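Local coordinates for L protein (CAS virus, PDB 5MV0) that probably cleaves capped host mRNAs through its N-terminal endonuclease domain, supplying primers for transcription by the viral polymerase, at residues Ile60-Glu65 with Ile85-Tyr90. Sequence-based numbering, arbitrary orientation.
Sequences IHNTKE and IVPDGY
Val86 CG1 rests on the turn, 3.8 Å from Glu65 CA, and also meets the amide end of Asn62. The carbonyl O of Pro87 accepts a hydrogen bond from Asn62 ND2 at 2.9 Å, in the carbonyl plane. With CG anti to the backbone N (chi1 -177°), the Asn62 amide reaches across to this carbonyl; ND2 also bonds Ile66 O, so two backbone acceptors fix its rotation. Asp88 O accepts a hydrogen bond from Asn62 N at 2.9 Å and lies at the edge of the His61 ring, 3.3 Å from CD2. The Asp88 side chain sets off away from 60-65, and OD2 accepts a hydrogen bond from Ala104 N; His61 NE2 is hydrogen-bonded to Glu50 OE1 on helix 34-57. Gly89 lies against His61 in a non-hydrogen-bonded pair, its CA 3.0 Å from Ile60 O. Tyr90 pairs with Ile60 through two backbone bonds; its ring takes Ile60 CB over one face, Ile60 CG2 lying 4.0 Å from Tyr90 CE2, and stands nearly perpendicular (85°) to the Asn62 amide. Strand 60-61 thus pairs antiparallel with strand 89-93, on whose other side Asp88 and Gly89 face Leu102 in a classic beta bulge. Pro87-Asp88, touching Glu103, is consistent with the PD of a PD-(D/E)XK nuclease.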
loop_
_atom_site.group_PDB
_atom_site.type_symbol
_atom_site.label_atom_id
_atom_site.label_comp_id
_atom_site.label_asym_id
_atom_site.label_seq_id
_atom_site.Cartn_x
_atom_site.Cartn_y
_atom_site.Cartn_z
ATOM N N ILE B 60 -17.545 0.487 10.344
ATOM C CA ILE B 60 -16.163 0.148 10.677
ATOM C C ILE B 60 -15.851 -1.262 10.197
ATOM O O ILE B 60 -16.592 -2.204 10.487
ATOM C CB ILE B 60 -15.935 0.270 12.191
ATOM C CG1 ILE B 60 -16.129 1.718 12.649
ATOM C CG2 ILE B 60 -14.561 -0.262 12.597
ATOM C CD1 ILE B 60 -16.357 1.824 14.136
ATOM N N HIS B 61 -14.748 -1.414 9.471
ATOM C CA HIS B 61 -14.232 -2.744 9.156
ATOM C C HIS B 61 -13.552 -3.319 10.391
ATOM O O HIS B 61 -12.617 -2.716 10.933
ATOM C CB HIS B 61 -13.251 -2.667 7.992
ATOM C CG HIS B 61 -12.810 -3.999 7.470
ATOM N ND1 HIS B 61 -11.635 -4.161 6.763
ATOM C CD2 HIS B 61 -13.391 -5.222 7.522
ATOM C CE1 HIS B 61 -11.504 -5.430 6.417
ATOM N NE2 HIS B 61 -12.558 -6.095 6.860
ATOM N N ASN B 62 -14.005 -4.491 10.827
ATOM C CA ASN B 62 -13.649 -5.030 12.146
ATOM C C ASN B 62 -12.332 -5.818 12.103
ATOM O O ASN B 62 -12.271 -7.003 12.438
ATOM C CB ASN B 62 -14.793 -5.893 12.669
ATOM C CG ASN B 62 -14.544 -6.428 14.065
ATOM O OD1 ASN B 62 -13.706 -5.909 14.806
ATOM N ND2 ASN B 62 -15.288 -7.464 14.440
ATOM N N THR B 63 -11.250 -5.124 11.735
ATOM C CA THR B 63 -9.941 -5.772 11.633
ATOM C C THR B 63 -9.345 -6.151 12.988
ATOM O O THR B 63 -8.459 -7.010 13.040
ATOM C CB THR B 63 -8.944 -4.873 10.889
ATOM O OG1 THR B 63 -8.701 -3.686 11.652
ATOM C CG2 THR B 63 -9.484 -4.490 9.526
ATOM N N LYS B 64 -9.770 -5.523 14.082
ATOM C CA LYS B 64 -9.296 -5.980 15.379
ATOM C C LYS B 64 -10.073 -7.184 15.878
ATOM O O LYS B 64 -9.739 -7.722 16.934
ATOM C CB LYS B 64 -9.362 -4.849 16.404
ATOM C CG LYS B 64 -8.452 -3.679 16.050
ATOM C CD LYS B 64 -8.566 -2.600 17.084
ATOM C CE LYS B 64 -8.654 -1.226 16.464
ATOM N NZ LYS B 64 -8.770 -0.207 17.548
ATOM N N GLU B 65 -11.109 -7.587 15.143
ATOM C CA GLU B 65 -11.868 -8.805 15.409
ATOM C C GLU B 65 -12.476 -8.791 16.808
ATOM O O GLU B 65 -12.428 -9.784 17.537
ATOM C CB GLU B 65 -10.996 -10.047 15.186
ATOM C CG GLU B 65 -10.455 -10.110 13.767
ATOM C CD GLU B 65 -9.765 -11.416 13.432
ATOM O OE1 GLU B 65 -9.400 -12.168 14.357
ATOM O OE2 GLU B 65 -9.588 -11.686 12.229
ATOM N N ILE B 85 -19.585 -14.234 18.338
ATOM C CA ILE B 85 -19.660 -13.863 16.931
ATOM C C ILE B 85 -18.604 -12.792 16.701
ATOM O O ILE B 85 -18.425 -11.906 17.542
ATOM C CB ILE B 85 -21.058 -13.323 16.548
ATOM C CG1 ILE B 85 -22.147 -14.388 16.743
ATOM C CG2 ILE B 85 -21.070 -12.814 15.113
ATOM C CD1 ILE B 85 -23.556 -13.817 16.603
ATOM N N VAL B 86 -17.919 -12.857 15.572
ATOM C CA VAL B 86 -17.039 -11.785 15.118
ATOM C C VAL B 86 -17.569 -11.270 13.792
ATOM O O VAL B 86 -17.368 -11.894 12.744
ATOM C CB VAL B 86 -15.582 -12.260 15.001
ATOM C CG1 VAL B 86 -14.710 -11.149 14.426
ATOM C CG2 VAL B 86 -15.068 -12.704 16.363
ATOM N N PRO B 87 -18.262 -10.138 13.784
ATOM C CA PRO B 87 -18.804 -9.612 12.529
ATOM C C PRO B 87 -17.700 -9.022 11.662
ATOM O O PRO B 87 -16.644 -8.603 12.142
ATOM C CB PRO B 87 -19.772 -8.524 12.990
ATOM C CG PRO B 87 -19.127 -8.005 14.255
ATOM C CD PRO B 87 -18.509 -9.229 14.921
ATOM N N ASP B 88 -17.968 -8.986 10.358
ATOM C CA ASP B 88 -17.010 -8.373 9.439
ATOM C C ASP B 88 -16.938 -6.863 9.633
ATOM O O ASP B 88 -15.879 -6.254 9.440
ATOM C CB ASP B 88 -17.395 -8.695 8.002
ATOM C CG ASP B 88 -17.229 -10.148 7.674
ATOM O OD1 ASP B 88 -16.301 -10.774 8.239
ATOM O OD2 ASP B 88 -18.032 -10.661 6.864
ATOM N N GLY B 89 -18.050 -6.245 9.996
ATOM C CA GLY B 89 -18.066 -4.818 10.230
ATOM C C GLY B 89 -19.168 -4.486 11.203
ATOM O O GLY B 89 -20.061 -5.305 11.461
ATOM N N TYR B 90 -19.087 -3.278 11.755
ATOM C CA TYR B 90 -20.086 -2.822 12.714
ATOM C C TYR B 90 -20.025 -1.308 12.821
ATOM O O TYR B 90 -19.041 -0.674 12.433
ATOM C CB TYR B 90 -19.868 -3.439 14.098
ATOM C CG TYR B 90 -18.656 -2.873 14.803
ATOM C CD1 TYR B 90 -18.781 -1.838 15.729
ATOM C CD2 TYR B 90 -17.381 -3.360 14.531
ATOM C CE1 TYR B 90 -17.667 -1.306 16.366
ATOM C CE2 TYR B 90 -16.265 -2.842 15.171
ATOM C CZ TYR B 90 -16.416 -1.814 16.087
ATOM O OH TYR B 90 -15.314 -1.292 16.719
#